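Local coordinates for protein L-lysine 6-oxidase (Marinomonas mediterranea, PDB 3WEU) that oxidatively deaminates L-lysine at its epsilon-amino position with a cysteine tryptophylquinone cofactor, releasing hydrogen peroxide that kills bacteria, at residues R58-E72 with Q190-A202. Residues are numbered along the deposited sequence; the frame is centred on the assembly and turned at random.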
ATOM      1  N   ARG A  58     -33.155   8.172  -5.980  1.00 17.31           N
ATOM      2  CA  ARG A  58     -33.620   6.788  -5.900  1.00 17.16           C
ATOM      3  C   ARG A  58     -34.758   6.528  -6.865  1.00 15.82           C
ATOM      4  O   ARG A  58     -35.548   7.419  -7.183  1.00 17.70           O
ATOM      5  CB  ARG A  58     -34.096   6.385  -4.505  1.00 18.67           C
ATOM      6  CG  ARG A  58     -32.981   6.284  -3.487  1.00 17.11           C
ATOM      7  CD  ARG A  58     -33.498   5.710  -2.183  1.00 17.03           C
ATOM      8  NE  ARG A  58     -34.468   6.599  -1.542  1.00 15.22           N
ATOM      9  CZ  ARG A  58     -35.034   6.339  -0.364  1.00 17.07           C
ATOM     10  NH1 ARG A  58     -34.776   5.185   0.269  1.00 15.87           N
ATOM     11  NH2 ARG A  58     -35.901   7.200   0.135  1.00 17.14           N
ATOM     12  N   GLN A  59     -34.811   5.301  -7.385  0.50 14.41           N
ATOM     13  CA  GLN A  59     -35.958   4.794  -8.131  0.50 13.61           C
ATOM     14  C   GLN A  59     -36.690   3.839  -7.245  0.50 15.21           C
ATOM     15  O   GLN A  59     -36.105   2.876  -6.731  0.50 14.38           O
ATOM     16  CB  GLN A  59     -35.534   4.010  -9.361  0.50 13.66           C
ATOM     17  CG  GLN A  59     -36.602   3.236 -10.125  0.50 13.32           C
ATOM     18  CD  GLN A  59     -35.996   2.644 -11.422  0.50 12.54           C
ATOM     19  OE1 GLN A  59     -35.486   3.384 -12.204  0.50 19.27           O
ATOM     20  NE2 GLN A  59     -35.914   1.411 -11.532  0.50 11.63           N
ATOM     21  N   GLY A  60     -37.988   4.058  -7.140  1.00 15.54           N
ATOM     22  CA  GLY A  60     -38.841   3.209  -6.342  1.00 16.57           C
ATOM     23  C   GLY A  60     -39.693   2.326  -7.149  1.00 16.48           C
ATOM     24  O   GLY A  60     -39.985   2.652  -8.310  1.00 20.21           O
ATOM     25  N   GLN A  61     -40.037   1.144  -6.606  1.00 15.76           N
ATOM     26  CA  GLN A  61     -40.994   0.242  -7.248  1.00 15.73           C
ATOM     27  C   GLN A  61     -42.368   0.350  -6.655  1.00 16.75           C
ATOM     28  O   GLN A  61     -42.533   0.122  -5.456  1.00 18.38           O
ATOM     29  CB  GLN A  61     -40.535  -1.191  -7.131  1.00 14.45           C
ATOM     30  CG  GLN A  61     -41.475  -2.211  -7.693  1.00 13.68           C
ATOM     31  CD  GLN A  61     -41.351  -2.290  -9.199  1.00 15.78           C
ATOM     32  OE1 GLN A  61     -40.323  -2.690  -9.722  1.00 15.53           O
ATOM     33  NE2 GLN A  61     -42.392  -1.926  -9.886  1.00 15.06           N
ATOM     34  N   VAL A  62     -43.359   0.593  -7.514  1.00 17.09           N
ATOM     35  CA  VAL A  62     -44.786   0.465  -7.144  1.00 17.57           C
ATOM     36  C   VAL A  62     -45.193  -0.970  -7.270  1.00 17.28           C
ATOM     37  O   VAL A  62     -44.885  -1.630  -8.275  1.00 16.76           O
ATOM     38  CB  VAL A  62     -45.676   1.326  -8.050  1.00 19.01           C
ATOM     39  CG1 VAL A  62     -47.158   1.138  -7.770  1.00 21.26           C
ATOM     40  CG2 VAL A  62     -45.282   2.785  -7.922  1.00 19.35           C
ATOM     41  N   PHE A  63     -45.874  -1.488  -6.254  1.00 17.07           N
ATOM     42  CA  PHE A  63     -46.515  -2.771  -6.338  1.00 16.73           C
ATOM     43  C   PHE A  63     -48.018  -2.579  -6.219  1.00 17.65           C
ATOM     44  O   PHE A  63     -48.487  -1.691  -5.468  1.00 19.20           O
ATOM     45  CB  PHE A  63     -46.102  -3.706  -5.199  1.00 16.20           C
ATOM     46  CG  PHE A  63     -44.675  -4.174  -5.214  1.00 15.74           C
ATOM     47  CD1 PHE A  63     -43.702  -3.416  -4.682  1.00 15.97           C
ATOM     48  CD2 PHE A  63     -44.354  -5.476  -5.637  1.00 16.18           C
ATOM     49  CE1 PHE A  63     -42.388  -3.857  -4.645  1.00 16.86           C
ATOM     50  CE2 PHE A  63     -43.035  -5.951  -5.574  1.00 17.08           C
ATOM     51  CZ  PHE A  63     -42.042  -5.147  -5.070  1.00 16.86           C
ATOM     52  N   LYS A  64     -48.749  -3.406  -6.938  1.00 17.00           N
ATOM     53  CA  LYS A  64     -50.232  -3.381  -7.027  1.00 19.02           C
ATOM     54  C   LYS A  64     -50.713  -4.791  -6.700  1.00 20.95           C
ATOM     55  O   LYS A  64     -49.982  -5.784  -6.907  1.00 19.00           O
ATOM     56  CB  LYS A  64     -50.661  -3.006  -8.378  1.00 19.16           C
ATOM     57  CG  LYS A  64     -50.242  -1.579  -8.732  1.00 20.13           C
ATOM     58  CD  LYS A  64     -50.803  -1.165 -10.097  1.00 21.05           C
ATOM     59  CE  LYS A  64     -50.162   0.140 -10.546  1.00 21.74           C
ATOM     60  NZ  LYS A  64     -50.697   0.565 -11.882  1.00 21.44           N
ATOM     61  N   VAL A  65     -51.898  -4.869  -6.105  1.00 20.77           N
ATOM     62  CA  VAL A  65     -52.484  -6.163  -5.746  1.00 19.40           C
ATOM     63  C   VAL A  65     -53.802  -6.244  -6.482  1.00 19.77           C
ATOM     64  O   VAL A  65     -54.513  -5.227  -6.672  1.00 20.12           O
ATOM     65  CB  VAL A  65     -52.592  -6.346  -4.216  1.00 20.63           C
ATOM     66  CG1 VAL A  65     -53.357  -5.179  -3.618  1.00 20.95           C
ATOM     67  CG2 VAL A  65     -53.240  -7.679  -3.835  1.00 20.76           C
ATOM     68  N   PHE A  66     -54.112  -7.459  -6.949  1.00 19.36           N
ATOM     69  CA  PHE A  66     -55.257  -7.681  -7.812  1.00 19.27           C
ATOM     70  C   PHE A  66     -56.113  -8.808  -7.296  1.00 21.15           C
ATOM     71  O   PHE A  66     -55.576  -9.784  -6.782  1.00 21.20           O
ATOM     72  CB  PHE A  66     -54.762  -8.070  -9.211  1.00 20.70           C
ATOM     73  CG  PHE A  66     -54.001  -6.981  -9.879  1.00 19.99           C
ATOM     74  CD1 PHE A  66     -52.679  -6.779  -9.583  1.00 20.12           C
ATOM     75  CD2 PHE A  66     -54.632  -6.096 -10.730  1.00 21.32           C
ATOM     76  CE1 PHE A  66     -51.970  -5.750 -10.205  1.00 21.52           C
ATOM     77  CE2 PHE A  66     -53.918  -5.055 -11.334  1.00 23.79           C
ATOM     78  CZ  PHE A  66     -52.598  -4.874 -11.012  1.00 22.19           C
ATOM     79  N   GLY A  67     -57.427  -8.699  -7.486  1.00 23.03           N
ATOM     80  CA  GLY A  67     -58.347  -9.731  -7.049  1.00 25.71           C
ATOM     81  C   GLY A  67     -58.477 -10.845  -8.070  1.00 33.01           C
ATOM     82  O   GLY A  67     -57.722 -10.906  -9.078  1.00 34.55           O
ATOM     83  N   ALA A  68     -59.424 -11.743  -7.787  1.00 36.80           N
ATOM     84  CA  ALA A  68     -59.481 -13.074  -8.426  1.00 38.97           C
ATOM     85  C   ALA A  68     -59.806 -12.918  -9.900  1.00 40.52           C
ATOM     86  O   ALA A  68     -59.337 -13.707 -10.720  1.00 41.20           O
ATOM     87  CB  ALA A  68     -60.528 -13.952  -7.763  1.00 41.65           C
ATOM     88  N   SER A  69     -60.550 -11.856 -10.212  1.00 38.03           N
ATOM     89  CA  SER A  69     -60.913 -11.506 -11.582  1.00 39.08           C
ATOM     90  C   SER A  69     -59.893 -10.522 -12.183  1.00 40.20           C
ATOM     91  O   SER A  69     -60.195  -9.829 -13.131  1.00 40.77           O
ATOM     92  CB  SER A  69     -62.259 -10.836 -11.559  1.00 40.12           C
ATOM     93  OG  SER A  69     -62.155  -9.626 -10.833  1.00 48.99           O
ATOM     94  N   ASN A  70     -58.694 -10.452 -11.611  1.00 38.18           N
ATOM     95  CA  ASN A  70     -57.637  -9.505 -12.063  1.00 38.38           C
ATOM     96  C   ASN A  70     -57.944  -8.032 -12.033  1.00 33.32           C
ATOM     97  O   ASN A  70     -57.315  -7.256 -12.719  1.00 32.66           O
ATOM     98  CB  ASN A  70     -57.109  -9.897 -13.432  1.00 40.64           C
ATOM     99  CG  ASN A  70     -56.497 -11.246 -13.409  1.00 44.43           C
ATOM    100  OD1 ASN A  70     -55.751 -11.583 -12.486  1.00 49.49           O
ATOM    101  ND2 ASN A  70     -56.854 -12.075 -14.388  1.00 52.66           N
ATOM    102  N   GLU A  71     -58.856  -7.643 -11.168  1.00 31.39           N
ATOM    103  CA  GLU A  71     -59.131  -6.247 -10.924  1.00 31.40           C
ATOM    104  C   GLU A  71     -58.234  -5.775  -9.775  1.00 23.60           C
ATOM    105  O   GLU A  71     -58.003  -6.500  -8.824  1.00 24.66           O
ATOM    106  CB  GLU A  71     -60.602  -6.038 -10.566  1.00 38.91           C
ATOM    107  CG  GLU A  71     -61.521  -6.202 -11.777  1.00 53.54           C
ATOM    108  CD  GLU A  71     -61.917  -4.860 -12.423  1.00 67.84           C
ATOM    109  OE1 GLU A  71     -63.150  -4.610 -12.540  1.00 73.25           O
ATOM    110  OE2 GLU A  71     -61.013  -4.058 -12.809  1.00 65.80           O
ATOM    111  N   GLU A  72     -57.747  -4.556  -9.905  1.00 22.63           N
ATOM    112  CA  GLU A  72     -56.865  -3.991  -8.980  1.00 20.55           C
ATOM    113  C   GLU A  72     -57.681  -3.713  -7.742  1.00 22.20           C
ATOM    114  O   GLU A  72     -58.758  -3.116  -7.788  1.00 19.42           O
ATOM    115  CB  GLU A  72     -56.242  -2.693  -9.483  1.00 22.27           C
ATOM    116  CG  GLU A  72     -55.109  -2.261  -8.536  1.00 21.08           C
ATOM    117  CD  GLU A  72     -54.380  -0.919  -8.785  1.00 21.84           C
ATOM    118  OE1 GLU A  72     -54.807  -0.084  -9.621  1.00 24.03           O
ATOM    119  OE2 GLU A  72     -53.342  -0.739  -8.092  1.00 21.30           O
ATOM    120  N   GLN A 190     -53.660   5.852  -2.579  1.00 21.07           N
ATOM    121  CA  GLN A 190     -54.651   4.778  -2.575  1.00 19.51           C
ATOM    122  C   GLN A 190     -54.167   3.502  -1.923  1.00 19.44           C
ATOM    123  O   GLN A 190     -54.829   2.443  -2.025  1.00 19.88           O
ATOM    124  CB  GLN A 190     -55.104   4.475  -4.003  1.00 23.19           C
ATOM    125  CG  GLN A 190     -55.881   5.631  -4.633  1.00 23.34           C
ATOM    126  CD  GLN A 190     -56.232   5.416  -6.082  1.00 25.16           C
ATOM    127  OE1 GLN A 190     -55.391   5.472  -6.981  1.00 26.23           O
ATOM    128  NE2 GLN A 190     -57.518   5.173  -6.332  1.00 28.18           N
ATOM    129  N   GLY A 191     -53.057   3.569  -1.232  1.00 18.14           N
ATOM    130  CA  GLY A 191     -52.605   2.411  -0.462  1.00 18.49           C
ATOM    131  C   GLY A 191     -51.645   1.479  -1.181  1.00 19.40           C
ATOM    132  O   GLY A 191     -51.238   0.451  -0.577  1.00 18.91           O
ATOM    133  N   ARG A 192     -51.220   1.824  -2.411  1.00 19.15           N
ATOM    134  CA  ARG A 192     -50.265   0.986  -3.115  1.00 17.62           C
ATOM    135  C   ARG A 192     -48.934   1.119  -2.458  1.00 17.10           C
ATOM    136  O   ARG A 192     -48.566   2.199  -1.936  1.00 15.69           O
ATOM    137  CB  ARG A 192     -50.107   1.390  -4.625  1.00 19.65           C
ATOM    138  CG  ARG A 192     -51.380   1.300  -5.454  1.00 18.43           C
ATOM    139  CD  ARG A 192     -51.160   1.851  -6.880  1.00 19.66           C
ATOM    140  NE  ARG A 192     -52.390   1.837  -7.611  1.00 20.34           N
ATOM    141  CZ  ARG A 192     -53.229   2.861  -7.632  1.00 21.78           C
ATOM    142  NH1 ARG A 192     -52.891   4.017  -7.085  1.00 20.69           N
ATOM    143  NH2 ARG A 192     -54.345   2.736  -8.320  1.00 21.66           N
ATOM    144  N   LEU A 193     -48.153   0.038  -2.516  1.00 16.96           N
ATOM    145  CA  LEU A 193     -46.804   0.057  -1.959  1.00 16.39           C
ATOM    146  C   LEU A 193     -45.765   0.653  -2.904  1.00 16.73           C
ATOM    147  O   LEU A 193     -45.801   0.381  -4.112  1.00 17.35           O
ATOM    148  CB  LEU A 193     -46.409  -1.372  -1.634  1.00 16.83           C
ATOM    149  CG  LEU A 193     -44.955  -1.603  -1.233  1.00 16.75           C
ATOM    150  CD1 LEU A 193     -44.632  -0.964   0.075  1.00 17.25           C
ATOM    151  CD2 LEU A 193     -44.594  -3.118  -1.128  1.00 19.02           C
ATOM    152  N   ILE A 194     -44.859   1.427  -2.372  1.00 15.39           N
ATOM    153  CA  ILE A 194     -43.655   1.877  -3.078  1.00 17.98           C
ATOM    154  C   ILE A 194     -42.493   1.498  -2.259  1.00 17.97           C
ATOM    155  O   ILE A 194     -42.391   1.883  -1.090  1.00 16.43           O
ATOM    156  CB  ILE A 194     -43.660   3.431  -3.296  1.00 17.03           C
ATOM    157  CG1 ILE A 194     -44.759   3.785  -4.252  1.00 17.66           C
ATOM    158  CG2 ILE A 194     -42.308   3.937  -3.832  1.00 18.12           C
ATOM    159  CD1 ILE A 194     -45.199   5.249  -4.240  1.00 18.90           C
ATOM    160  N   VAL A 195     -41.588   0.704  -2.818  1.00 16.42           N
ATOM    161  CA  VAL A 195     -40.369   0.413  -2.114  1.00 15.58           C
ATOM    162  C   VAL A 195     -39.194   1.140  -2.708  1.00 15.87           C
ATOM    163  O   VAL A 195     -38.991   1.099  -3.906  1.00 15.62           O
ATOM    164  CB  VAL A 195     -40.039  -1.083  -2.178  1.00 18.11           C
ATOM    165  CG1 VAL A 195     -38.756  -1.379  -1.382  1.00 18.02           C
ATOM    166  CG2 VAL A 195     -41.227  -1.914  -1.707  1.00 18.58           C
ATOM    167  N   LEU A 196     -38.472   1.857  -1.873  1.00 14.04           N
ATOM    168  CA  LEU A 196     -37.276   2.527  -2.223  1.00 15.77           C
ATOM    169  C   LEU A 196     -36.178   1.829  -1.454  1.00 17.32           C
ATOM    170  O   LEU A 196     -36.369   1.434  -0.270  1.00 18.33           O
ATOM    171  CB  LEU A 196     -37.381   3.992  -1.835  1.00 15.85           C
ATOM    172  CG  LEU A 196     -38.422   4.807  -2.599  1.00 16.09           C
ATOM    173  CD1 LEU A 196     -38.994   5.945  -1.806  1.00 17.05           C
ATOM    174  CD2 LEU A 196     -37.765   5.441  -3.790  1.00 17.49           C
ATOM    175  N   GLY A 197     -35.038   1.655  -2.107  1.00 17.58           N
ATOM    176  CA  GLY A 197     -33.902   0.928  -1.564  1.00 17.21           C
ATOM    177  C   GLY A 197     -32.867   1.850  -0.977  1.00 17.41           C
ATOM    178  O   GLY A 197     -33.155   2.962  -0.591  1.00 16.91           O
ATOM    179  N   GLY A 198     -31.641   1.369  -0.960  1.00 17.34           N
ATOM    180  CA  GLY A 198     -30.503   2.073  -0.384  1.00 17.29           C
ATOM    181  C   GLY A 198     -30.106   3.390  -1.004  1.00 17.95           C
ATOM    182  O   GLY A 198     -30.627   3.855  -2.069  1.00 17.51           O
ATOM    183  N   TYR A 199     -29.128   3.961  -0.327  1.00 17.84           N
ATOM    184  CA  TYR A 199     -28.636   5.254  -0.584  1.00 19.14           C
ATOM    185  C   TYR A 199     -27.262   5.283  -1.246  1.00 19.61           C
ATOM    186  O   TYR A 199     -26.770   6.378  -1.549  1.00 20.09           O
ATOM    187  CB  TYR A 199     -28.601   6.027   0.718  1.00 21.44           C
ATOM    188  CG  TYR A 199     -29.945   6.268   1.309  1.00 21.46           C
ATOM    189  CD1 TYR A 199     -30.482   5.381   2.272  1.00 22.06           C
ATOM    190  CD2 TYR A 199     -30.758   7.299   0.828  1.00 22.55           C
ATOM    191  CE1 TYR A 199     -31.754   5.604   2.802  1.00 21.98           C
ATOM    192  CE2 TYR A 199     -32.037   7.507   1.328  1.00 23.38           C
ATOM    193  CZ  TYR A 199     -32.534   6.669   2.310  1.00 23.72           C
ATOM    194  OH  TYR A 199     -33.766   6.909   2.828  1.00 22.22           O
ATOM    195  N   GLY A 200     -26.698   4.110  -1.508  1.00 18.78           N
ATOM    196  CA  GLY A 200     -25.380   3.967  -2.063  1.00 18.99           C
ATOM    197  C   GLY A 200     -24.232   3.843  -1.065  1.00 20.11           C
ATOM    198  O   GLY A 200     -23.044   3.914  -1.443  1.00 23.65           O
ATOM    199  N   PHE A 201     -24.585   3.665   0.217  1.00 21.01           N
ATOM    200  CA  PHE A 201     -23.609   3.373   1.277  1.00 21.16           C
ATOM    201  C   PHE A 201     -22.623   2.281   0.846  1.00 18.69           C
ATOM    202  O   PHE A 201     -23.007   1.222   0.328  1.00 18.94           O
ATOM    203  CB  PHE A 201     -24.344   2.879   2.550  1.00 22.14           C
ATOM    204  CG  PHE A 201     -23.420   2.514   3.675  1.00 23.93           C
ATOM    205  CD1 PHE A 201     -22.827   1.279   3.758  1.00 27.49           C
ATOM    206  CD2 PHE A 201     -23.140   3.475   4.655  1.00 27.95           C
ATOM    207  CE1 PHE A 201     -21.913   1.002   4.815  1.00 27.16           C
ATOM    208  CE2 PHE A 201     -22.244   3.200   5.673  1.00 28.33           C
ATOM    209  CZ  PHE A 201     -21.651   1.975   5.751  1.00 23.55           C
ATOM    210  N   ALA A 202     -21.358   2.520   1.093  1.00 18.76           N
ATOM    211  CA  ALA A 202     -20.321   1.478   0.838  1.00 19.36           C
ATOM    212  C   ALA A 202     -19.108   1.895   1.669  1.00 18.65           C
ATOM    213  O   ALA A 202     -18.457   2.924   1.408  1.00 20.81           O
ATOM    214  CB  ALA A 202     -19.984   1.391  -0.642  1.00 19.99           C
TER
HETATM  215  O   HOH W   1     -34.707   3.128  -4.579  1.00 31.46           O
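Phe63 lies beside Leu193, both side chains pointing the same way, and its CD1 comes 3.7 Å from Leu193 CD2. The next ring carbon, Phe63 CE1, reaches diagonally to Val195 CG2, so one aromatic ring spans two residues of the facing strand; Trp85 and Val87 of strand 80-91 pack against this same layer. On the other face Val62 CG2 meets Ile194 CG1 at 3.8 Å, and Leu196 CD2 rests against Gly60 CA. The backbones illustrate how an antiparallel pair is stitched: Gln61 and Val195 exchange two N-H...O bonds, whereas the Phe63–Leu193 pair has one short bond, Phe63 N to Leu193 O (2.8 Å), and a weak return bond. Strand 58-66 also pairs with strand 4-13, and strand 193-196 with 181-187, which places the contact inside the large mixed sheet of the N-terminal region. Where the strands part, a water bridges Gln59 O and Gly197 N. Beyond it the Arg58 guanidinium is sandwiched between Leu196 CB over one face and Tyr199 CE2 over the other, the ring and guanidinium planes 27° apart. A bend at chi3 (-65°) turns the guanidinium so that Arg58 NH1 donates almost straight to Gly197 O (2.9 Å), in both the guanidinium and carbonyl planes; Tyr199 OH bonds instead to Glu152 and Thr19. At the far end the extended Arg192 forms a two-pronged salt bridge with Glu72, Arg192 NE to Glu72 OE2 at 2.8 Å and Arg192 NH2 to Glu72 OE1 at 3.1 Å. With the carboxylate twisted 44° from the guanidinium, OE2 is met on its syn side but OE1 from above the carboxylate plane, while Arg192 NH1 is held by Gln190 OE1 and a salt bridge to Asp188.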